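Local coordinates for protein sugar ABC transporter (Agrobacterium radiobacter, PDB 4RXT) that binds arabinopyranose between its two lobes and probably delivers such sugars to an ABC-type transporter, at residues A24-A29 with V35-L40; G50-L55 with G77-E82; I115-L120 with T160-L165; V208-A213 with L233-S238. All coordinates share one frame; numbering follows the deposited sequence.

Contact 1: residues A24-A29 with V35-L40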
loop_
_atom_site.group_PDB
_atom_site.type_symbol
_atom_site.label_atom_id
_atom_site.label_comp_id
_atom_site.label_asym_id
_atom_site.label_seq_id
_atom_site.Cartn_x
_atom_site.Cartn_y
_atom_site.Cartn_z
ATOM N N ALA A 24 7.839 7.293 -10.411
ATOM C CA ALA A 24 8.550 8.546 -10.389
ATOM C C ALA A 24 9.910 8.455 -9.623
ATOM O O ALA A 24 10.950 8.983 -10.085
ATOM C CB ALA A 24 7.654 9.655 -9.842
ATOM N N GLY A 25 9.911 7.771 -8.475
ATOM C CA GLY A 25 11.142 7.567 -7.742
ATOM C C GLY A 25 12.183 6.750 -8.525
ATOM O O GLY A 25 13.372 7.112 -8.583
ATOM N N ALA A 26 11.719 5.631 -9.096
ATOM C CA ALA A 26 12.555 4.759 -9.886
ATOM C C ALA A 26 13.134 5.507 -11.089
ATOM O O ALA A 26 14.312 5.345 -11.432
ATOM C CB ALA A 26 11.754 3.540 -10.337
ATOM N N ARG A 27 12.296 6.338 -11.710
ATOM C CA ARG A 27 12.697 7.125 -12.895
ATOM C C ARG A 27 13.830 8.091 -12.525
ATOM O O ARG A 27 14.831 8.232 -13.257
ATOM C CB ARG A 27 11.478 7.932 -13.459
ATOM C CG ARG A 27 11.709 8.650 -14.766
ATOM C CD ARG A 27 10.430 9.370 -15.176
ATOM N NE ARG A 27 9.294 8.421 -15.163
ATOM C CZ ARG A 27 8.143 8.590 -14.503
ATOM N NH1 ARG A 27 7.202 7.663 -14.573
ATOM N NH2 ARG A 27 7.907 9.681 -13.784
ATOM N N LYS A 28 13.629 8.801 -11.414
ATOM C CA LYS A 28 14.606 9.804 -10.987
ATOM C C LYS A 28 15.941 9.099 -10.690
ATOM O O LYS A 28 17.029 9.563 -11.067
ATOM C CB LYS A 28 14.087 10.579 -9.775
ATOM C CG LYS A 28 15.004 11.686 -9.280
ATOM C CD LYS A 28 15.204 12.788 -10.304
ATOM C CE LYS A 28 16.045 13.954 -9.742
ATOM N NZ LYS A 28 17.005 13.540 -8.677
ATOM N N ALA A 29 15.853 7.953 -10.017
ATOM C CA ALA A 29 17.059 7.173 -9.718
ATOM C C ALA A 29 17.784 6.753 -10.998
ATOM O O ALA A 29 19.005 6.833 -11.076
ATOM C CB ALA A 29 16.731 5.960 -8.885
ATOM N N VAL A 35 21.162 4.589 -15.153
ATOM C CA VAL A 35 20.595 3.255 -15.342
ATOM C C VAL A 35 19.339 3.406 -16.209
ATOM O O VAL A 35 18.556 4.333 -16.013
ATOM C CB VAL A 35 20.228 2.608 -13.984
ATOM C CG1 VAL A 35 19.562 1.245 -14.164
ATOM C CG2 VAL A 35 21.475 2.426 -13.128
ATOM N N LYS A 36 19.163 2.525 -17.176
ATOM C CA LYS A 36 17.925 2.471 -17.960
ATOM C C LYS A 36 16.886 1.734 -17.078
ATOM O O LYS A 36 17.129 0.622 -16.584
ATOM C CB LYS A 36 18.148 1.682 -19.272
ATOM C CG LYS A 36 16.926 1.449 -20.191
ATOM C CD LYS A 36 17.013 0.184 -21.072
ATOM C CE LYS A 36 15.764 -0.013 -21.901
ATOM N NZ LYS A 36 15.861 -1.160 -22.873
ATOM N N VAL A 37 15.739 2.371 -16.830
ATOM C CA VAL A 37 14.692 1.813 -15.967
ATOM C C VAL A 37 13.357 1.719 -16.720
ATOM O O VAL A 37 12.509 2.623 -16.656
ATOM C CB VAL A 37 14.548 2.628 -14.659
ATOM C CG1 VAL A 37 13.456 2.048 -13.790
ATOM C CG2 VAL A 37 15.869 2.674 -13.887
ATOM N N PRO A 38 13.155 0.597 -17.423
ATOM C CA PRO A 38 11.844 0.345 -17.969
ATOM C C PRO A 38 10.801 0.274 -16.883
ATOM O O PRO A 38 11.036 -0.296 -15.842
ATOM C CB PRO A 38 11.983 -1.030 -18.673
ATOM C CG PRO A 38 13.456 -1.250 -18.849
ATOM C CD PRO A 38 14.128 -0.467 -17.759
ATOM N N GLU A 39 9.651 0.875 -17.144
ATOM C CA GLU A 39 8.571 0.988 -16.172
ATOM C C GLU A 39 7.468 0.025 -16.591
ATOM O O GLU A 39 6.731 0.264 -17.546
ATOM C CB GLU A 39 8.080 2.435 -16.135
ATOM C CG GLU A 39 9.153 3.414 -15.678
ATOM C CD GLU A 39 8.733 4.874 -15.667
ATOM O OE1 GLU A 39 7.517 5.180 -15.641
ATOM O OE2 GLU A 39 9.628 5.748 -15.634
ATOM N N LEU A 40 7.393 -1.069 -15.852
ATOM C CA LEU A 40 6.607 -2.245 -16.207
ATOM C C LEU A 40 5.491 -2.501 -15.215
ATOM O O LEU A 40 5.567 -2.080 -14.052
ATOM C CB LEU A 40 7.485 -3.492 -16.305
ATOM C CG LEU A 40 8.719 -3.412 -17.219
ATOM C CD1 LEU A 40 9.449 -4.746 -17.220
ATOM C CD2 LEU A 40 8.366 -2.968 -18.634
#
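Arg27 sends CG anti to its backbone N (chi1 -173°) and then bends at chi3 (-52°), which turns its guanidinium to meet the carboxylate of Glu39. Glu39 starts differently, with CG anti to the carbonyl carbon, and runs extended from there to its carboxylate. The two residues belong to one beta-alpha-beta unit: strand 9-11, helix 17-33 and strand 39-41. The contact joins the helix of this crossover to its second strand and to the loop leading into it. Such units build the Rossmann-like lobes of periplasmic sugar-binding proteins.

The salt bridge is side-on and uses two nitrogens, one for each carboxylate oxygen. Arg27 NE gives its hydrogen to Glu39 OE2 at 2.7 Å and meets the syn lone pair of that oxygen. This bond is bent and tilts out of the guanidinium plane. The second bond is straighter. The two flat groups are not coplanar but turned 36° against each other. Two short bonds fix the rotation of both groups, and the opposite charges probably stabilise each other at this partly exposed margin.

Deeper in, the contact is apolar. The methyl of Ala26 lies 4.1 Å from CG1 of Val37, and CG2 of Val37 comes 3.9 Å from the carbonyl oxygen of Ala26. Both side chains also touch Ile9 of strand 9-11, and Ala26 packs on Ile257 of helix 249-264. At the outer edge, Arg27 NH1 reaches Glu39 OE1 at 2.7 Å, with that oxygen in the guanidinium plane.

Contact 2: residues G50-L55 with G77-E82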
loop_
_atom_site.group_PDB
_atom_site.type_symbol
_atom_site.label_atom_id
_atom_site.label_comp_id
_atom_site.label_asym_id
_atom_site.label_seq_id
_atom_site.Cartn_x
_atom_site.Cartn_y
_atom_site.Cartn_z
ATOM N N GLY A 50 -0.835 -11.425 -15.177
ATOM C CA GLY A 50 -0.264 -10.347 -15.930
ATOM C C GLY A 50 1.093 -9.996 -15.383
ATOM O O GLY A 50 2.057 -9.823 -16.137
ATOM N N GLN A 51 1.175 -9.877 -14.074
ATOM C CA GLN A 51 2.469 -9.575 -13.456
ATOM C C GLN A 51 3.488 -10.705 -13.655
ATOM O O GLN A 51 4.651 -10.464 -13.918
ATOM C CB GLN A 51 2.316 -9.243 -11.967
ATOM C CG GLN A 51 3.590 -8.621 -11.442
ATOM C CD GLN A 51 3.590 -8.337 -9.961
ATOM O OE1 GLN A 51 3.426 -9.225 -9.144
ATOM N NE2 GLN A 51 3.774 -7.081 -9.606
ATOM N N ILE A 52 3.028 -11.943 -13.495
ATOM C CA ILE A 52 3.924 -13.085 -13.670
ATOM C C ILE A 52 4.512 -13.103 -15.102
ATOM O O ILE A 52 5.709 -13.303 -15.297
ATOM C CB ILE A 52 3.217 -14.400 -13.306
ATOM C CG1 ILE A 52 2.902 -14.443 -11.807
ATOM C CG2 ILE A 52 4.109 -15.599 -13.660
ATOM C CD1 ILE A 52 1.972 -15.585 -11.433
ATOM N N SER A 53 3.644 -12.897 -16.084
ATOM C CA SER A 53 4.060 -12.823 -17.486
ATOM C C SER A 53 5.093 -11.735 -17.726
ATOM O O SER A 53 6.109 -11.948 -18.384
ATOM C CB SER A 53 2.841 -12.587 -18.394
ATOM O OG SER A 53 1.990 -13.716 -18.399
ATOM N N ILE A 54 4.831 -10.570 -17.161
ATOM C CA ILE A 54 5.763 -9.438 -17.273
ATOM C C ILE A 54 7.121 -9.764 -16.635
ATOM O O ILE A 54 8.168 -9.485 -17.240
ATOM C CB ILE A 54 5.130 -8.152 -16.667
ATOM C CG1 ILE A 54 3.975 -7.692 -17.548
ATOM C CG2 ILE A 54 6.166 -7.029 -16.449
ATOM C CD1 ILE A 54 3.052 -6.722 -16.850
ATOM N N LEU A 55 7.102 -10.355 -15.438
ATOM C CA LEU A 55 8.334 -10.800 -14.804
ATOM C C LEU A 55 9.104 -11.784 -15.681
ATOM O O LEU A 55 10.303 -11.609 -15.908
ATOM C CB LEU A 55 8.047 -11.398 -13.456
ATOM C CG LEU A 55 9.255 -11.974 -12.738
ATOM C CD1 LEU A 55 10.276 -10.884 -12.463
ATOM C CD2 LEU A 55 8.802 -12.565 -11.429
ATOM N N GLY A 77 5.658 -16.326 -5.338
ATOM C CA GLY A 77 6.794 -17.032 -4.708
ATOM C C GLY A 77 7.674 -17.767 -5.699
ATOM O O GLY A 77 8.871 -17.477 -5.858
ATOM N N LYS A 78 7.059 -18.723 -6.375
ATOM C CA LYS A 78 7.754 -19.529 -7.369
ATOM C C LYS A 78 8.277 -18.665 -8.544
ATOM O O LYS A 78 9.411 -18.824 -8.961
ATOM C CB LYS A 78 6.764 -20.575 -7.854
ATOM C CG LYS A 78 7.361 -21.878 -8.184
ATOM C CD LYS A 78 8.105 -21.799 -9.493
ATOM C CE LYS A 78 8.882 -23.077 -9.719
ATOM N NZ LYS A 78 7.986 -24.252 -9.789
ATOM N N PRO A 79 7.456 -17.692 -9.050
ATOM C CA PRO A 79 8.006 -16.878 -10.120
ATOM C C PRO A 79 9.258 -16.114 -9.701
ATOM O O PRO A 79 10.186 -16.005 -10.484
ATOM C CB PRO A 79 6.841 -15.949 -10.471
ATOM C CG PRO A 79 5.649 -16.828 -10.258
ATOM C CD PRO A 79 5.985 -17.622 -9.040
ATOM N N VAL A 80 9.275 -15.604 -8.465
ATOM C CA VAL A 80 10.470 -14.938 -7.982
ATOM C C VAL A 80 11.636 -15.913 -7.824
ATOM O O VAL A 80 12.762 -15.566 -8.196
ATOM C CB VAL A 80 10.205 -14.123 -6.712
ATOM C CG1 VAL A 80 11.503 -13.653 -6.082
ATOM C CG2 VAL A 80 9.295 -12.940 -7.054
ATOM N N ASP A 81 11.371 -17.122 -7.313
ATOM C CA ASP A 81 12.436 -18.133 -7.177
ATOM C C ASP A 81 13.057 -18.388 -8.563
ATOM O O ASP A 81 14.283 -18.482 -8.710
ATOM C CB ASP A 81 11.894 -19.465 -6.625
ATOM C CG ASP A 81 11.612 -19.451 -5.114
ATOM O OD1 ASP A 81 12.140 -18.590 -4.374
ATOM O OD2 ASP A 81 10.832 -20.342 -4.685
ATOM N N GLU A 82 12.194 -18.523 -9.574
ATOM C CA GLU A 82 12.650 -18.814 -10.928
ATOM C C GLU A 82 13.480 -17.679 -11.498
ATOM O O GLU A 82 14.557 -17.909 -12.076
ATOM C CB GLU A 82 11.481 -19.177 -11.851
ATOM C CG GLU A 82 10.800 -20.494 -11.492
ATOM C CD GLU A 82 11.756 -21.663 -11.539
ATOM O OE1 GLU A 82 12.525 -21.741 -12.519
ATOM O OE2 GLU A 82 11.757 -22.483 -10.601
#
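Ile52 and Leu55 of helix 48-60 pack on Pro79 of helix 77-84. The two helix segments run almost exactly parallel, 4° apart, with their axes 10.5 Å from each other. Both helices belong to the lobe built on the parallel sheet that holds strands 9-11 and 66-68.

Ile52 can be followed outward. Its CB carries two branches, and both face the ring of Pro79. CG2, placed anti to the backbone N, comes nearest of the three, 3.9 Å from Pro79 CG. CG1 lies 4.0 Å from Pro79 CG. The tip, CD1, is still only 4.1 Å from Pro79 CG. One ring carbon is therefore met by three atoms of a single isoleucine.

Leu55, one helical turn on, takes the inner side. It reaches over with CD2, which sits 4.0 Å from Pro79 CB and 3.8 Å from Pro79 O. The same methyl looks more loosely toward CG2 of Val80. Beneath it, Leu55 also touches Ile10 and Ile66, so this side chain links the helix pair to the sheet.

No hydrogen bond passes between the two segments. The interface consists of van der Waals contacts and buries a modest area, 154 Å². With no hydrogen bond to set a direction, the helices are matched here by the shapes of a proline ring and branched side chains.

Contact 3: residues I115-L120 with T160-L165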
loop_
_atom_site.group_PDB
_atom_site.type_symbol
_atom_site.label_atom_id
_atom_site.label_comp_id
_atom_site.label_asym_id
_atom_site.label_seq_id
_atom_site.Cartn_x
_atom_site.Cartn_y
_atom_site.Cartn_z
ATOM N N ILE A 115 -1.225 0.966 13.817
ATOM C CA ILE A 115 -1.338 2.450 13.777
ATOM C C ILE A 115 -2.739 2.904 13.349
ATOM O O ILE A 115 -3.332 3.792 13.931
ATOM C CB ILE A 115 -0.258 3.049 12.829
ATOM C CG1 ILE A 115 1.117 2.936 13.484
ATOM C CG2 ILE A 115 -0.523 4.518 12.500
ATOM C CD1 ILE A 115 2.277 3.244 12.562
ATOM N N ALA A 116 -3.293 2.192 12.386
ATOM C CA ALA A 116 -4.629 2.503 11.882
ATOM C C ALA A 116 -5.678 2.213 12.947
ATOM O O ALA A 116 -6.658 2.977 13.095
ATOM C CB ALA A 116 -4.929 1.731 10.607
ATOM N N ALA A 117 -5.488 1.083 13.663
ATOM C CA ALA A 117 -6.407 0.732 14.762
ATOM C C ALA A 117 -6.418 1.814 15.847
ATOM O O ALA A 117 -7.504 2.275 16.281
ATOM C CB ALA A 117 -6.077 -0.630 15.370
ATOM N N ASP A 118 -5.212 2.250 16.219
ATOM C CA ASP A 118 -5.079 3.305 17.224
ATOM C C ASP A 118 -5.790 4.571 16.730
ATOM O O ASP A 118 -6.448 5.261 17.501
ATOM C CB ASP A 118 -3.622 3.613 17.540
ATOM C CG ASP A 118 -2.889 2.467 18.223
ATOM O OD1 ASP A 118 -3.540 1.653 18.934
ATOM O OD2 ASP A 118 -1.644 2.478 18.084
ATOM N N GLY A 119 -5.632 4.883 15.440
ATOM C CA GLY A 119 -6.190 6.143 14.857
ATOM C C GLY A 119 -7.695 6.047 14.834
ATOM O O GLY A 119 -8.405 6.993 15.124
ATOM N N LEU A 120 -8.216 4.857 14.533
ATOM C CA LEU A 120 -9.656 4.673 14.443
ATOM C C LEU A 120 -10.314 4.796 15.819
ATOM O O LEU A 120 -11.329 5.447 16.010
ATOM C CB LEU A 120 -9.992 3.315 13.808
ATOM C CG LEU A 120 -11.463 3.016 13.618
ATOM C CD1 LEU A 120 -12.049 4.028 12.673
ATOM C CD2 LEU A 120 -11.746 1.652 13.014
ATOM N N THR A 160 -6.926 -6.670 21.429
ATOM C CA THR A 160 -6.272 -6.591 22.751
ATOM C C THR A 160 -6.436 -5.204 23.408
ATOM O O THR A 160 -6.669 -5.068 24.614
ATOM C CB THR A 160 -4.804 -7.015 22.705
ATOM O OG1 THR A 160 -4.088 -6.139 21.885
ATOM C CG2 THR A 160 -4.678 -8.378 22.105
ATOM N N LYS A 161 -6.337 -4.174 22.595
ATOM C CA LYS A 161 -6.278 -2.838 23.143
ATOM C C LYS A 161 -7.640 -2.158 23.189
ATOM O O LYS A 161 -7.865 -1.279 24.037
ATOM C CB LYS A 161 -5.232 -2.024 22.385
ATOM C CG LYS A 161 -5.105 -0.617 22.895
ATOM C CD LYS A 161 -3.850 0.032 22.385
ATOM C CE LYS A 161 -3.605 1.336 23.108
ATOM N NZ LYS A 161 -3.242 1.024 24.515
ATOM N N TYR A 162 -8.552 -2.556 22.297
ATOM C CA TYR A 162 -9.846 -1.834 22.144
ATOM C C TYR A 162 -11.018 -2.787 22.268
ATOM O O TYR A 162 -11.783 -2.973 21.341
ATOM C CB TYR A 162 -9.883 -1.039 20.841
ATOM C CG TYR A 162 -8.715 -0.088 20.708
ATOM C CD1 TYR A 162 -8.567 0.943 21.588
ATOM C CD2 TYR A 162 -7.721 -0.277 19.744
ATOM C CE1 TYR A 162 -7.489 1.817 21.492
ATOM C CE2 TYR A 162 -6.630 0.577 19.649
ATOM C CZ TYR A 162 -6.514 1.632 20.535
ATOM O OH TYR A 162 -5.418 2.497 20.525
ATOM N N PRO A 163 -11.165 -3.411 23.454
ATOM C CA PRO A 163 -12.231 -4.405 23.549
ATOM C C PRO A 163 -13.669 -3.893 23.361
ATOM O O PRO A 163 -14.581 -4.688 23.154
ATOM C CB PRO A 163 -12.012 -5.007 24.962
ATOM C CG PRO A 163 -11.378 -3.874 25.723
ATOM C CD PRO A 163 -10.444 -3.246 24.731
ATOM N N GLY A 164 -13.859 -2.563 23.436
ATOM C CA GLY A 164 -15.166 -1.943 23.235
ATOM C C GLY A 164 -15.537 -1.798 21.757
ATOM O O GLY A 164 -16.692 -1.501 21.441
ATOM N N LEU A 165 -14.545 -1.988 20.879
ATOM C CA LEU A 165 -14.769 -2.026 19.428
ATOM C C LEU A 165 -15.087 -3.455 18.999
ATOM O O LEU A 165 -14.412 -4.445 19.410
ATOM C CB LEU A 165 -13.576 -1.499 18.663
ATOM C CG LEU A 165 -13.196 -0.051 19.009
ATOM C CD1 LEU A 165 -11.992 0.330 18.159
ATOM C CD2 LEU A 165 -14.344 0.940 18.814
HETATM O O HOH W 1 -5.845 5.609 20.114
#
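This is a polar contact with a small apolar base, between helix 109-128 and the turn that leaves helix 145-161. Tyr162 and Asp118 carry it. The tyrosine is the first residue past the helix and begins a type I beta turn, Tyr162 to Leu165, leading into strand 165-172.

Tyr162 OH donates to Asp118 OD1 over 2.6 Å. The hydroxyl comes from above the carboxylate plane, 38° out of it, while OD1 itself lies at the edge of the ring. Carboxylate and ring are nearly perpendicular, 77° apart. A water donates to the carbonyl oxygen of Asp118 at 2.7 Å and to Tyr162 OH at 3.2 Å, a second route between the same two residues.

Lys161 lays CG over one ring face, 3.5 Å above its plane. Ala117 supplies the apolar part, with CB 4.5 Å from Tyr162 CE2. Further along helix 109-128, Ala121 also touches the tyrosine.

Asp118 OD1 also accepts a hydrogen bond from Gln157 of helix 145-161. Two donors thus share one oxygen, and Lys161 NZ stays 5.6 Å from it. Both donors, and perhaps the nearby lysine, probably favour the charged carboxylate.

Contact 4: residues V208-A213 with L233-S238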
loop_
_atom_site.group_PDB
_atom_site.type_symbol
_atom_site.label_atom_id
_atom_site.label_comp_id
_atom_site.label_asym_id
_atom_site.label_seq_id
_atom_site.Cartn_x
_atom_site.Cartn_y
_atom_site.Cartn_z
ATOM N N VAL A 208 -14.292 4.274 -0.170
ATOM C CA VAL A 208 -14.974 4.414 1.121
ATOM C C VAL A 208 -15.162 5.899 1.484
ATOM O O VAL A 208 -16.248 6.318 1.933
ATOM C CB VAL A 208 -14.197 3.680 2.230
ATOM C CG1 VAL A 208 -14.767 3.969 3.620
ATOM C CG2 VAL A 208 -14.226 2.200 1.924
ATOM N N GLY A 209 -14.117 6.695 1.289
ATOM C CA GLY A 209 -14.220 8.113 1.526
ATOM C C GLY A 209 -15.328 8.714 0.687
ATOM O O GLY A 209 -16.101 9.564 1.189
ATOM N N GLN A 210 -15.391 8.316 -0.582
ATOM C CA GLN A 210 -16.421 8.814 -1.522
ATOM C C GLN A 210 -17.812 8.494 -0.977
ATOM O O GLN A 210 -18.709 9.313 -0.990
ATOM C CB GLN A 210 -16.221 8.256 -2.928
ATOM C CG GLN A 210 -17.052 8.906 -4.034
ATOM C CD GLN A 210 -16.606 10.309 -4.404
ATOM O OE1 GLN A 210 -15.425 10.553 -4.669
ATOM N NE2 GLN A 210 -17.553 11.218 -4.478
ATOM N N ALA A 211 -18.006 7.274 -0.492
ATOM C CA ALA A 211 -19.305 6.878 0.075
ATOM C C ALA A 211 -19.721 7.749 1.280
ATOM O O ALA A 211 -20.890 8.190 1.417
ATOM C CB ALA A 211 -19.279 5.402 0.522
ATOM N N ILE A 212 -18.752 7.989 2.170
ATOM C CA ILE A 212 -19.012 8.828 3.324
ATOM C C ILE A 212 -19.276 10.298 2.932
ATOM O O ILE A 212 -20.232 10.899 3.441
ATOM C CB ILE A 212 -17.849 8.722 4.328
ATOM C CG1 ILE A 212 -17.744 7.267 4.877
ATOM C CG2 ILE A 212 -18.024 9.681 5.508
ATOM C CD1 ILE A 212 -19.036 6.597 5.315
ATOM N N ALA A 213 -18.466 10.843 2.023
ATOM C CA ALA A 213 -18.645 12.244 1.529
ATOM C C ALA A 213 -20.024 12.418 0.874
ATOM O O ALA A 213 -20.779 13.376 1.182
ATOM C CB ALA A 213 -17.560 12.603 0.519
ATOM N N LEU A 233 -6.873 13.351 0.072
ATOM C CA LEU A 233 -6.450 14.520 0.848
ATOM C C LEU A 233 -7.606 15.520 0.960
ATOM O O LEU A 233 -7.804 16.126 2.004
ATOM C CB LEU A 233 -5.198 15.151 0.264
ATOM C CG LEU A 233 -3.926 14.313 0.446
ATOM C CD1 LEU A 233 -2.765 14.957 -0.317
ATOM C CD2 LEU A 233 -3.529 14.089 1.907
ATOM N N GLY A 234 -8.417 15.630 -0.088
ATOM C CA GLY A 234 -9.648 16.436 -0.030
ATOM C C GLY A 234 -10.612 15.933 1.040
ATOM O O GLY A 234 -11.190 16.709 1.810
ATOM N N PHE A 235 -10.733 14.608 1.127
ATOM C CA PHE A 235 -11.613 13.982 2.125
ATOM C C PHE A 235 -11.063 14.175 3.545
ATOM O O PHE A 235 -11.829 14.321 4.503
ATOM C CB PHE A 235 -11.748 12.460 1.871
ATOM C CG PHE A 235 -12.499 12.094 0.590
ATOM C CD1 PHE A 235 -13.498 12.921 0.072
ATOM C CD2 PHE A 235 -12.215 10.937 -0.054
ATOM C CE1 PHE A 235 -14.165 12.597 -1.097
ATOM C CE2 PHE A 235 -12.886 10.578 -1.195
ATOM C CZ PHE A 235 -13.867 11.392 -1.732
ATOM N N LEU A 236 -9.740 14.166 3.685
ATOM C CA LEU A 236 -9.135 14.436 4.997
ATOM C C LEU A 236 -9.478 15.865 5.492
ATOM O O LEU A 236 -9.868 16.107 6.627
ATOM C CB LEU A 236 -7.631 14.219 4.919
ATOM C CG LEU A 236 -6.911 14.237 6.264
ATOM C CD1 LEU A 236 -7.383 13.066 7.105
ATOM C CD2 LEU A 236 -5.407 14.140 6.079
ATOM N N LYS A 237 -9.442 16.802 4.570
ATOM C CA LYS A 237 -9.736 18.176 4.926
ATOM C C LYS A 237 -11.229 18.389 5.152
ATOM O O LYS A 237 -11.627 19.173 6.030
ATOM C CB LYS A 237 -9.218 19.063 3.829
ATOM C CG LYS A 237 -7.717 19.127 3.864
ATOM C CD LYS A 237 -7.176 20.237 3.009
ATOM C CE LYS A 237 -7.345 19.968 1.525
ATOM N NZ LYS A 237 -6.311 20.704 0.738
ATOM N N SER A 238 -12.048 17.707 4.349
ATOM C CA SER A 238 -13.497 17.891 4.418
ATOM C C SER A 238 -14.082 17.183 5.638
ATOM O O SER A 238 -15.191 17.505 6.071
ATOM C CB SER A 238 -14.201 17.387 3.158
ATOM O OG SER A 238 -14.328 15.959 3.149
#
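The ring of Phe235 has the backbone of Gly209 over one face and the amide oxygen of Gln210 at its edge. Gly209 C stands 3.6 Å above the ring plane, offset toward the rim. Phe235 CD2 is 3.8 Å from Gly209 CA. The amide oxygen of Gln210 lies in the ring plane, with OE1 3.4 Å from Phe235 CZ. The amide is steeply turned against the ring, 72° between the planes. Ala213 CB approaches obliquely and comes 3.8 Å from Phe235 CE1.

Phe235 leaves its helix toward helix 202-214. Its CG is anti to the carbonyl carbon (chi1 -68°), and this carries the ring across to Gly209. Gly209 has no side chain, and the aromatic face lies directly on helix backbone there. Phe235 CE2 comes 3.4 Å from Gln210 N.

Helix 202-214 comes before strand 222-226 in the chain, and helix 230-238 after it. They belong to the lobe built on the mixed sheet, in a periplasmic binding protein fold. Their segments are inclined by 39°, and the axes approach to 10.3 Å. The contact is packing between successive helices, without a hydrogen bond across it.

Gln210 bends at its second torsion, which brings its amide back beside the ring. Its NE2 is hydrogen-bonded to Glu214, one turn further along the same helix. That bond holds the amide at its other end. Ile241, just past helix 230-238, touches Phe235, and the neighbouring Ala240 touches Ala213.

How the contacts relate
All four contacts are partly buried and lie 18 to 20 Å from the centre of the chain; none is deep core. Contacts 1 and 2 belong to one lobe, and contacts 3 and 4 to the other. Contacts 1 and 2 meet where Leu40 CB lies 3.8 Å from Ile54 CG2, as strand 39-41 leads on to helix 48-60. Contacts 3 and 4 share no touch, their nearest atoms being about 9 Å apart. Contact 1 pairs a salt bridge at its edge with apolar packing inside. Contact 3 relies on a hydroxyl, a carboxylate and water. Contacts 2 and 4 join helix to helix without hydrogen bonds, through a proline or a phenylalanine ring.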